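Porin (Pseudomonas aeruginosa, PDB 3T24) probably forms a beta-barrel channel of the OprD family through the bacterial outer membrane, letting small solutes such as carboxylates diffuse across. Local coordinates at residues 119-123 and 124-128; 182-185 and 186-189; 302-306 and 307-311; 212-215 and 216-220; 28-32 and 33-37. All blocks are in the same frame, centred on the assembly; numbering follows the deposited sequence.

All five contacts are local turns or hairpins of one OprD-family barrel. Contact 1 lies deepest, its centre about 7 Å from the centre of the chain, in the long loop between strands 111-115 and 136-138. It touches contact 4: Val124 CG1 lies 3.4 Å from Gln220 OE1. Contact 4 in turn meets contact 2, which packs against the tip of its hairpin; their centres are about 12 Å apart. Contact 3 stands apart, its nearest atoms about 9 Å from contact 2 and about 10 Å from contact 4. Contact 5 is the outlier, with its centre about 38 Å from that of contact 4. Sulfate ions sit at contacts 2 and 5.

Contact 1 (119-123 and 124-128); sequences TPKLP and VIMPN
Leu122 and Ile125 face each other across a type I beta turn whose corners are Pro123 and Val124. Two backbone bonds close it. Leu122 N donates to Ile125 O at 3.0 Å, and Ile125 N donates back to Leu122 O at 2.9 Å. They make one antiparallel hydrogen-bonded pair.

The tight part is apolar and lies on the side of Pro120, Leu122 and Ile125. Ile125 CG2 is the meeting point. It touches Leu122 CB at 4.0 Å, and Pro120 CG lies 4.1 Å from the same methyl. The other branch joins in, as Ile125 CG1 touches Pro120 CG at 4.2 Å.

Met126 packs on another side of the turn. Its chain bends twice, so that the thioether folds back along the turn. Met126 CG comes to 3.4 Å from Leu122 O, and Met126 CE reaches Lys121 CD at 3.5 Å. Lys121 is solvent-exposed.

The open end is looser. Thr119 OG1 comes no nearer than 4.0 Å to Pro127 CB. A water donates to Asn128 O and makes a long, weak bond to Thr119 OG1.

The turn belongs to the loop between strands 111-115 and 136-138, which folds into the barrel, as constriction loops of porins do, and may help narrow the channel. Asn128 is anchored by Arg163, Asp292 and Ser130. Leu122, Pro123 and Val124 pack on His210 of strand 205-214. Pro123 and Val124 also reach Tyr222 of strand 218-230, while Ile125 touches Phe192 of strand 192-200.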
# COMPACT_ATOMS: atom_id res chain seq x y z
N THR A 119 -0.76 5.02 -10.97
CA THR A 119 -0.47 4.37 -9.69
C THR A 119 -0.79 5.37 -8.57
O THR A 119 0.09 5.95 -7.93
CB THR A 119 0.99 3.83 -9.66
OG1 THR A 119 1.11 2.88 -8.60
CG2 THR A 119 1.98 4.92 -9.44
N PRO A 120 -2.09 5.61 -8.35
CA PRO A 120 -2.54 6.61 -7.38
C PRO A 120 -2.14 6.23 -5.96
O PRO A 120 -1.91 5.05 -5.70
CB PRO A 120 -4.07 6.61 -7.56
CG PRO A 120 -4.38 5.31 -8.22
CD PRO A 120 -3.21 4.91 -9.01
N LYS A 121 -1.97 7.21 -5.08
CA LYS A 121 -1.66 6.95 -3.67
C LYS A 121 -2.64 7.72 -2.81
O LYS A 121 -2.42 8.88 -2.50
CB LYS A 121 -0.24 7.37 -3.31
CG LYS A 121 0.73 6.23 -3.14
CD LYS A 121 1.24 6.14 -1.71
CE LYS A 121 1.97 7.40 -1.30
NZ LYS A 121 2.69 7.20 -0.00
N LEU A 122 -3.73 7.08 -2.43
CA LEU A 122 -4.81 7.76 -1.76
C LEU A 122 -5.44 6.88 -0.66
O LEU A 122 -5.36 5.66 -0.71
CB LEU A 122 -5.88 8.14 -2.78
CG LEU A 122 -5.45 9.14 -3.85
CD1 LEU A 122 -6.45 9.09 -5.00
CD2 LEU A 122 -5.26 10.59 -3.31
N PRO A 123 -6.07 7.51 0.35
CA PRO A 123 -6.67 6.69 1.40
C PRO A 123 -7.66 5.69 0.86
O PRO A 123 -7.83 4.63 1.47
CB PRO A 123 -7.37 7.72 2.29
CG PRO A 123 -6.48 8.95 2.16
CD PRO A 123 -6.07 8.95 0.70
N VAL A 124 -8.29 5.97 -0.27
CA VAL A 124 -9.23 5.02 -0.84
C VAL A 124 -8.67 4.10 -1.91
O VAL A 124 -9.41 3.31 -2.48
CB VAL A 124 -10.46 5.73 -1.39
CG1 VAL A 124 -11.27 6.30 -0.24
CG2 VAL A 124 -10.05 6.82 -2.36
N ILE A 125 -7.36 4.21 -2.17
CA ILE A 125 -6.69 3.29 -3.11
C ILE A 125 -5.17 3.34 -2.93
O ILE A 125 -4.49 4.30 -3.33
CB ILE A 125 -7.10 3.55 -4.59
CG1 ILE A 125 -6.28 2.70 -5.56
CG2 ILE A 125 -6.91 5.00 -4.98
CD1 ILE A 125 -6.14 1.21 -5.11
N MET A 126 -4.64 2.30 -2.28
CA MET A 126 -3.19 2.15 -2.12
C MET A 126 -2.74 0.91 -2.86
O MET A 126 -2.87 -0.20 -2.38
CB MET A 126 -2.78 2.07 -0.65
CG MET A 126 -3.09 3.31 0.14
SD MET A 126 -1.90 4.65 -0.15
CE MET A 126 -0.41 3.85 0.42
N PRO A 127 -2.20 1.12 -4.07
CA PRO A 127 -1.79 0.04 -4.97
C PRO A 127 -0.71 -0.79 -4.30
O PRO A 127 0.16 -0.25 -3.63
CB PRO A 127 -1.23 0.80 -6.17
CG PRO A 127 -1.91 2.15 -6.11
CD PRO A 127 -2.00 2.46 -4.66
N ASN A 128 -0.78 -2.11 -4.45
CA ASN A 128 0.27 -2.95 -3.90
C ASN A 128 1.62 -2.82 -4.61
O ASN A 128 1.68 -2.78 -5.84
CB ASN A 128 -0.13 -4.41 -3.90
CG ASN A 128 0.94 -5.27 -3.27
OD1 ASN A 128 1.79 -5.81 -3.96
ND2 ASN A 128 0.93 -5.35 -1.95
O HOH W 1 1.84 -0.18 -7.28

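Contact 2 (182-185 and 186-189); sequences VVRS and GLTS. With SO4 (sulfate ion), chain E.
Leu187 N donates to Arg184 O at 3.2 Å. The N-H...O angle is 144°, and the donor stands well above the carbonyl plane. The same carbonyl oxygen also has the Leu187 side chain close by, with Leu187 CB 3.3 Å away.

Leu187 reaches back toward the residues just before the turn. Its CB meets Val183 CG1 at 3.8 Å, the two side chains crossing at about a right angle. With chi1 at -177°, Leu187 CG points opposite the amide nitrogen, and the two methyls part from there. Leu187 CD2 reaches the Phe217 ring, 3.3 Å from Phe217 CZ, while CD1 lies on the Arg184 side. The Arg184 guanidinium comes only loosely near, with NH2 at 4.4 Å from Leu187 CD1. It is poorly ordered.

The bond closes a type II beta turn from Arg184 to Leu187. Gly186 is its third residue and takes the positive phi (75°) of that position.

The turn sits at the surface, in the long loop between strands 150-161 and 192-200. A sulfate, probably from the crystallisation liquor, lies beside Ser185 N. The oxygen nearest that nitrogen is crowded in the model, so its place is doubtful. A second oxygen, O1, accepts a weak bond from Ser185 N. Farther along, Ser189 OG is hydrogen-bonded to Asp215 O.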
# COMPACT_ATOMS: atom_id res chain seq x y z
N VAL A 182 -19.87 -10.29 0.99
CA VAL A 182 -20.60 -11.19 0.12
C VAL A 182 -21.08 -10.42 -1.09
O VAL A 182 -21.67 -9.35 -0.99
CB VAL A 182 -21.82 -11.87 0.87
CG1 VAL A 182 -22.69 -12.60 -0.11
CG2 VAL A 182 -21.31 -12.83 1.94
N VAL A 183 -20.87 -11.02 -2.25
CA VAL A 183 -21.04 -10.33 -3.50
C VAL A 183 -21.83 -11.22 -4.45
O VAL A 183 -21.71 -12.45 -4.40
CB VAL A 183 -19.61 -9.99 -4.03
CG1 VAL A 183 -19.39 -10.43 -5.46
CG2 VAL A 183 -19.28 -8.52 -3.81
N ARG A 184 -22.66 -10.60 -5.28
CA ARG A 184 -23.35 -11.32 -6.35
C ARG A 184 -22.37 -12.21 -7.13
O ARG A 184 -21.25 -11.81 -7.41
CB ARG A 184 -24.03 -10.32 -7.29
CG ARG A 184 -24.99 -10.96 -8.29
CD ARG A 184 -26.09 -9.99 -8.71
NE ARG A 184 -25.60 -8.97 -9.64
CZ ARG A 184 -25.83 -8.99 -10.95
NH1 ARG A 184 -26.55 -9.97 -11.49
NH2 ARG A 184 -25.35 -8.02 -11.72
N SER A 185 -22.78 -13.43 -7.45
CA SER A 185 -21.87 -14.32 -8.17
C SER A 185 -21.35 -13.71 -9.49
O SER A 185 -22.12 -13.15 -10.28
CB SER A 185 -22.54 -15.66 -8.47
OG SER A 185 -21.65 -16.55 -9.11
N GLY A 186 -20.06 -13.87 -9.75
CA GLY A 186 -19.46 -13.45 -11.01
C GLY A 186 -19.27 -11.94 -11.11
O GLY A 186 -18.89 -11.44 -12.15
N LEU A 187 -19.54 -11.21 -10.03
CA LEU A 187 -19.55 -9.76 -10.15
C LEU A 187 -18.16 -9.17 -10.37
O LEU A 187 -17.20 -9.50 -9.67
CB LEU A 187 -20.15 -9.13 -8.92
CG LEU A 187 -20.23 -7.62 -9.04
CD1 LEU A 187 -21.44 -7.27 -9.90
CD2 LEU A 187 -20.31 -6.97 -7.69
N THR A 188 -18.09 -8.23 -11.28
CA THR A 188 -16.82 -7.57 -11.55
C THR A 188 -17.11 -6.09 -11.84
O THR A 188 -18.25 -5.74 -12.07
CB THR A 188 -16.12 -8.31 -12.72
OG1 THR A 188 -14.70 -8.19 -12.59
CG2 THR A 188 -16.59 -7.79 -14.06
N SER A 189 -16.10 -5.22 -11.81
CA SER A 189 -16.31 -3.78 -12.05
C SER A 189 -15.26 -3.12 -12.96
O SER A 189 -14.05 -3.22 -12.71
CB SER A 189 -16.28 -3.02 -10.72
OG SER A 189 -16.51 -1.63 -10.92
S SO4 E . -25.93 -14.85 -6.58
O1 SO4 E . -25.11 -14.90 -5.37
O2 SO4 E . -25.09 -14.84 -7.76
O3 SO4 E . -26.76 -16.06 -6.60
O4 SO4 E . -26.74 -13.63 -6.62

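Contact 3 (302-306 and 307-311); sequences GDFAN and KDEKS
Asn306 to Glu309 form a type II beta turn, closed by Glu309 N donating to Asn306 O at 2.9 Å, and the chain then enters strand 310-319 of the barrel wall. Just before it, Asp303 OD1 accepts from Ala305 N in an Asx turn.

The Glu309 side chain reaches out to the preceding loop, toward Phe304 and Ala305. Its OE1 is gripped twice by Asn306. Asn306 ND2 comes in on the syn side at 2.8 Å. Asn306 N comes in on the anti side at 3.0 Å. The Asn306 and Glu309 side chains lie side by side, pointing the same way, with their amide and carboxylate planes 16° apart. A chi1 of -174° and an extended chain carry the Glu309 carboxylate to this place.

The other oxygen, OE2, lies 3.1 Å from Phe304 CD1, with ring and carboxylate planes 59° apart. Glu351 OE2 is close to it, and this like charge may raise the proton affinity of the pair.

Ser311 OG bonds Asn297 ND2 and a water that also lies within bonding distance of Phe304 O. At the turn's outer corner, Lys307 NZ makes a salt bridge to Asp308 OD2 at 2.9 Å and another to Asp341 OD2.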
# COMPACT_ATOMS: atom_id res chain seq x y z
N GLY A 302 -1.36 -10.12 8.08
CA GLY A 302 -2.75 -9.82 8.33
C GLY A 302 -3.12 -8.35 8.22
O GLY A 302 -2.32 -7.46 8.50
N ASP A 303 -4.35 -8.08 7.80
CA ASP A 303 -4.84 -6.71 7.81
C ASP A 303 -5.76 -6.39 9.01
O ASP A 303 -6.18 -5.25 9.20
CB ASP A 303 -5.51 -6.36 6.48
CG ASP A 303 -6.70 -7.21 6.18
OD1 ASP A 303 -7.17 -7.96 7.07
OD2 ASP A 303 -7.20 -7.10 5.05
N PHE A 304 -6.05 -7.41 9.81
CA PHE A 304 -6.86 -7.26 11.01
C PHE A 304 -8.14 -6.52 10.72
O PHE A 304 -8.61 -5.71 11.52
CB PHE A 304 -6.04 -6.59 12.12
CG PHE A 304 -4.89 -7.43 12.54
CD1 PHE A 304 -5.01 -8.30 13.59
CD2 PHE A 304 -3.71 -7.41 11.81
CE1 PHE A 304 -3.95 -9.11 13.97
CE2 PHE A 304 -2.66 -8.22 12.16
CZ PHE A 304 -2.78 -9.08 13.24
N ALA A 305 -8.71 -6.83 9.56
CA ALA A 305 -9.87 -6.14 9.05
C ALA A 305 -11.09 -7.05 8.90
O ALA A 305 -11.93 -6.80 8.04
CB ALA A 305 -9.52 -5.51 7.70
N ASN A 306 -11.16 -8.11 9.71
CA ASN A 306 -12.33 -9.00 9.73
C ASN A 306 -13.54 -8.36 10.45
O ASN A 306 -13.38 -7.40 11.20
CB ASN A 306 -11.98 -10.35 10.37
CG ASN A 306 -10.90 -11.11 9.59
OD1 ASN A 306 -11.17 -11.65 8.51
ND2 ASN A 306 -9.69 -11.17 10.13
N LYS A 307 -14.73 -8.89 10.20
CA LYS A 307 -15.94 -8.38 10.84
C LYS A 307 -15.77 -8.23 12.35
O LYS A 307 -15.33 -9.16 13.02
CB LYS A 307 -17.11 -9.31 10.52
CG LYS A 307 -18.46 -8.92 11.18
CD LYS A 307 -19.52 -9.94 10.78
CE LYS A 307 -20.94 -9.55 11.18
NZ LYS A 307 -20.97 -9.22 12.62
N ASP A 308 -16.05 -7.03 12.87
CA ASP A 308 -15.99 -6.73 14.30
C ASP A 308 -14.59 -6.74 14.91
O ASP A 308 -14.43 -6.47 16.10
CB ASP A 308 -16.90 -7.67 15.12
CG ASP A 308 -18.35 -7.61 14.70
OD1 ASP A 308 -18.84 -6.52 14.33
OD2 ASP A 308 -19.01 -8.66 14.74
N GLU A 309 -13.59 -7.05 14.11
CA GLU A 309 -12.24 -7.15 14.66
C GLU A 309 -11.75 -5.85 15.31
O GLU A 309 -11.89 -4.77 14.75
CB GLU A 309 -11.26 -7.65 13.58
CG GLU A 309 -9.85 -7.93 14.10
CD GLU A 309 -9.07 -8.84 13.17
OE1 GLU A 309 -9.54 -9.07 12.04
OE2 GLU A 309 -7.99 -9.32 13.59
N LYS A 310 -11.20 -5.98 16.51
CA LYS A 310 -10.49 -4.89 17.18
C LYS A 310 -9.06 -5.36 17.32
O LYS A 310 -8.82 -6.53 17.62
CB LYS A 310 -11.02 -4.63 18.59
CG LYS A 310 -12.51 -4.35 18.68
N SER A 311 -8.11 -4.46 17.14
CA SER A 311 -6.70 -4.83 17.22
C SER A 311 -5.84 -3.70 17.78
O SER A 311 -6.15 -2.51 17.62
CB SER A 311 -6.19 -5.27 15.84
OG SER A 311 -6.29 -4.22 14.88
O HOH W 2 -8.89 -4.45 13.85

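Contact 4 (212-215 and 216-220); sequences GKLD and NFYKQ
The tip of the beta hairpin made by strands 205-214 and 218-230 brings Leu214 against Phe217 and Tyr218. Leu214 O is held twice. Phe217 N donates to it at 2.8 Å and Tyr218 N at 3.2 Å, the latter in the carbonyl plane. The return bond from Leu214 N to Tyr218 O is weak.

Leu214 CG is anti to the backbone N (chi1 -176°). This sets Leu214 CD2 beside the Phe217 ring, 3.6 Å from its CG. Leu214 CB meets Tyr218 CE2 at 3.7 Å. Phe192 of strand 192-200 touches both Leu214 and Tyr218.

The strands run antiparallel, and Gly212 and Gln220 form the next hydrogen-bonded pair of the barrel wall. Gln220 N donates to Gly212 O at 2.8 Å, nearly along the C=O axis. Lys213 and Lys219 lie between, on the other face, side by side and pointing the same way.

Lys213 turns its end toward the loop, and its NZ makes a salt bridge to Asp215 OD1 at 3.2 Å. Asp215 and Asn216 stack their flat groups, planes 27° apart. Asp249 OD2 accepts from Asn216 N but sits close to Asp215 OD1, a like charge that Lys213 probably offsets.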
# COMPACT_ATOMS: atom_id res chain seq x y z
N GLY A 212 -14.43 7.16 -2.61
CA GLY A 212 -14.18 6.17 -3.64
C GLY A 212 -15.39 5.27 -3.86
O GLY A 212 -16.06 4.86 -2.91
N LYS A 213 -15.66 4.96 -5.12
CA LYS A 213 -16.74 4.05 -5.45
C LYS A 213 -16.33 2.99 -6.46
O LYS A 213 -16.05 3.29 -7.62
CB LYS A 213 -17.96 4.82 -5.97
CG LYS A 213 -19.16 3.92 -6.27
CD LYS A 213 -20.28 4.71 -6.91
CE LYS A 213 -20.89 3.91 -8.03
NZ LYS A 213 -21.65 4.76 -8.96
N LEU A 214 -16.28 1.74 -6.02
CA LEU A 214 -16.08 0.64 -6.95
C LEU A 214 -17.47 0.23 -7.44
O LEU A 214 -18.26 -0.36 -6.70
CB LEU A 214 -15.36 -0.53 -6.27
CG LEU A 214 -15.01 -1.71 -7.18
CD1 LEU A 214 -14.06 -1.27 -8.35
CD2 LEU A 214 -14.39 -2.87 -6.37
N ASP A 215 -17.78 0.56 -8.69
CA ASP A 215 -19.15 0.44 -9.15
C ASP A 215 -19.72 -0.95 -8.85
O ASP A 215 -19.07 -1.98 -9.11
CB ASP A 215 -19.26 0.79 -10.64
CG ASP A 215 -20.65 1.21 -11.05
OD1 ASP A 215 -21.36 1.84 -10.24
OD2 ASP A 215 -21.03 0.91 -12.19
N ASN A 216 -20.93 -0.95 -8.29
CA ASN A 216 -21.67 -2.16 -7.89
C ASN A 216 -21.16 -2.86 -6.62
O ASN A 216 -21.88 -3.68 -6.03
CB ASN A 216 -21.82 -3.14 -9.06
CG ASN A 216 -22.60 -2.54 -10.22
OD1 ASN A 216 -23.61 -1.85 -10.02
ND2 ASN A 216 -22.12 -2.75 -11.43
N PHE A 217 -19.96 -2.51 -6.18
CA PHE A 217 -19.40 -3.12 -4.98
C PHE A 217 -19.64 -2.30 -3.73
O PHE A 217 -20.30 -2.77 -2.80
CB PHE A 217 -17.90 -3.39 -5.15
CG PHE A 217 -17.60 -4.55 -6.05
CD1 PHE A 217 -17.37 -5.80 -5.52
CD2 PHE A 217 -17.58 -4.38 -7.43
CE1 PHE A 217 -17.09 -6.87 -6.33
CE2 PHE A 217 -17.32 -5.45 -8.26
CZ PHE A 217 -17.06 -6.70 -7.71
N TYR A 218 -19.12 -1.07 -3.70
CA TYR A 218 -19.18 -0.25 -2.50
C TYR A 218 -18.90 1.22 -2.76
O TYR A 218 -18.29 1.61 -3.78
CB TYR A 218 -18.18 -0.76 -1.45
CG TYR A 218 -16.70 -0.55 -1.80
CD1 TYR A 218 -16.05 0.64 -1.45
CD2 TYR A 218 -15.97 -1.52 -2.47
CE1 TYR A 218 -14.74 0.84 -1.75
CE2 TYR A 218 -14.63 -1.34 -2.76
CZ TYR A 218 -14.03 -0.15 -2.41
OH TYR A 218 -12.70 0.05 -2.70
N LYS A 219 -19.34 2.04 -1.81
CA LYS A 219 -18.98 3.44 -1.72
C LYS A 219 -18.26 3.61 -0.41
O LYS A 219 -18.60 2.97 0.59
CB LYS A 219 -20.22 4.33 -1.67
CG LYS A 219 -21.28 4.03 -2.68
CD LYS A 219 -22.35 5.11 -2.66
CE LYS A 219 -23.69 4.55 -3.04
NZ LYS A 219 -24.18 3.61 -1.98
N GLN A 220 -17.29 4.50 -0.37
CA GLN A 220 -16.53 4.69 0.84
C GLN A 220 -16.18 6.16 1.00
O GLN A 220 -15.79 6.82 0.03
CB GLN A 220 -15.26 3.85 0.77
CG GLN A 220 -14.37 3.91 2.00
CD GLN A 220 -13.18 2.97 1.85
OE1 GLN A 220 -12.12 3.37 1.37
NE2 GLN A 220 -13.36 1.71 2.22

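Contact 5 (28-32 and 33-37); sequences FRQEG and ASQSK. With SO4 (sulfate ion), chain D; SO4 (sulfate ion), chain G.
A tight beta hairpin joins strands 14-30 and 33-50, with Glu31 and Gly32 between the paired residues Gln30 and Ala33. Gln30 N donates to Ala33 O at 2.9 Å, and Ala33 N donates back to Gln30 O from well above its carbonyl plane.

Further from the tip the register slips by one residue, a beta bulge. Phe28 bonds two residues of the other strand. Its N donates to Ser36 O at 2.8 Å, and its O accepts from Gln35 N, also at 2.8 Å. Phe28 also turns the edge of its ring to Ser36 O, and its ring meets that of Tyr387.

Arg29 lies on the other face. Its chain bends at chi2 (-66°) and again at chi3, which lays the guanidinium flat over the peptide between Ala33 and Ser34. Ala33 C is 3.7 Å from Arg29 CZ. Arg29 NH1 makes a salt bridge to Asp27, which also accepts from Ser34 OG.

Two sulfates, probably from the crystallisation liquor, flank the guanidinium. Arg29 NE and NH2 make weak bonds to one, the NH2 bond to O2 being 3.3 Å long. Arg29 NH1 and NH2 make weak bonds to the other. A sulfate here also bonds Arg380 NE. Weak bonds and a surface position are consistent with an adventitious anion site. The Arg29 charge is probably balanced mainly by Asp27, with the sulfates probably contributing to that balance in the crystal.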
# COMPACT_ATOMS: atom_id res chain seq x y z
N PHE A 28 3.34 -23.17 6.67
CA PHE A 28 2.08 -23.36 7.40
C PHE A 28 2.25 -24.24 8.63
O PHE A 28 2.74 -25.38 8.55
CB PHE A 28 0.97 -23.90 6.50
CG PHE A 28 0.55 -22.93 5.45
CD1 PHE A 28 -0.63 -22.19 5.59
CD2 PHE A 28 1.35 -22.71 4.33
CE1 PHE A 28 -1.01 -21.27 4.61
CE2 PHE A 28 0.98 -21.80 3.35
CZ PHE A 28 -0.21 -21.08 3.49
N ARG A 29 1.85 -23.70 9.76
CA ARG A 29 2.02 -24.38 11.04
C ARG A 29 0.71 -24.97 11.57
O ARG A 29 -0.32 -24.29 11.62
CB ARG A 29 2.58 -23.39 12.07
CG ARG A 29 3.81 -22.65 11.59
CD ARG A 29 5.01 -23.58 11.39
NE ARG A 29 5.45 -24.22 12.63
CZ ARG A 29 6.48 -25.06 12.72
NH1 ARG A 29 7.20 -25.34 11.64
NH2 ARG A 29 6.80 -25.62 13.88
N GLN A 30 0.75 -26.24 11.96
CA GLN A 30 -0.42 -26.89 12.56
C GLN A 30 0.08 -27.65 13.77
O GLN A 30 0.97 -28.50 13.65
CB GLN A 30 -1.11 -27.83 11.56
CG GLN A 30 -2.48 -28.37 12.02
CD GLN A 30 -3.31 -28.98 10.87
OE1 GLN A 30 -2.79 -29.25 9.78
NE2 GLN A 30 -4.60 -29.18 11.11
N GLU A 31 -0.46 -27.33 14.93
CA GLU A 31 0.16 -27.81 16.15
C GLU A 31 1.54 -27.16 16.13
O GLU A 31 1.70 -26.08 15.56
CB GLU A 31 0.21 -29.34 16.12
CG GLU A 31 1.11 -30.01 17.14
CD GLU A 31 2.30 -30.71 16.48
OE1 GLU A 31 2.27 -31.95 16.29
OE2 GLU A 31 3.28 -30.01 16.16
N GLY A 32 2.53 -27.78 16.75
CA GLY A 32 3.88 -27.23 16.72
C GLY A 32 4.70 -27.84 15.61
O GLY A 32 5.88 -28.16 15.81
N ALA A 33 4.08 -28.03 14.45
CA ALA A 33 4.75 -28.66 13.32
C ALA A 33 4.38 -28.05 11.96
O ALA A 33 3.39 -27.32 11.82
CB ALA A 33 4.45 -30.15 13.31
N SER A 34 5.19 -28.39 10.96
CA SER A 34 5.03 -27.89 9.61
C SER A 34 4.08 -28.76 8.81
O SER A 34 4.33 -29.94 8.59
CB SER A 34 6.38 -27.84 8.89
OG SER A 34 6.19 -27.49 7.53
N GLN A 35 2.98 -28.16 8.37
CA GLN A 35 1.98 -28.89 7.61
C GLN A 35 2.25 -28.80 6.10
O GLN A 35 1.95 -29.72 5.35
CB GLN A 35 0.58 -28.35 7.93
CG GLN A 35 -0.45 -29.45 8.16
CD GLN A 35 -0.06 -30.44 9.27
OE1 GLN A 35 0.59 -30.08 10.26
NE2 GLN A 35 -0.45 -31.70 9.09
N SER A 36 2.82 -27.67 5.67
CA SER A 36 3.15 -27.46 4.27
C SER A 36 4.02 -26.21 4.12
O SER A 36 4.05 -25.34 5.00
CB SER A 36 1.88 -27.38 3.42
OG SER A 36 1.23 -26.13 3.57
N LYS A 37 4.72 -26.12 2.99
CA LYS A 37 5.64 -25.00 2.73
C LYS A 37 5.48 -24.47 1.33
O LYS A 37 5.12 -25.20 0.41
CB LYS A 37 7.09 -25.45 2.89
CG LYS A 37 7.48 -25.91 4.29
CD LYS A 37 8.93 -26.40 4.32
CE LYS A 37 9.30 -26.95 5.69
NZ LYS A 37 9.19 -25.89 6.73
S SO4 D . 4.33 -23.35 16.65
O1 SO4 D . 3.80 -24.25 17.67
O2 SO4 D . 5.72 -23.67 16.35
O3 SO4 D . 3.56 -23.55 15.44
O4 SO4 D . 4.21 -21.99 17.18
S SO4 G . 8.88 -28.57 12.14
O1 SO4 G . 9.25 -27.80 13.33
O2 SO4 G . 9.94 -28.47 11.14
O3 SO4 G . 8.67 -29.97 12.50
O4 SO4 G . 7.64 -28.04 11.58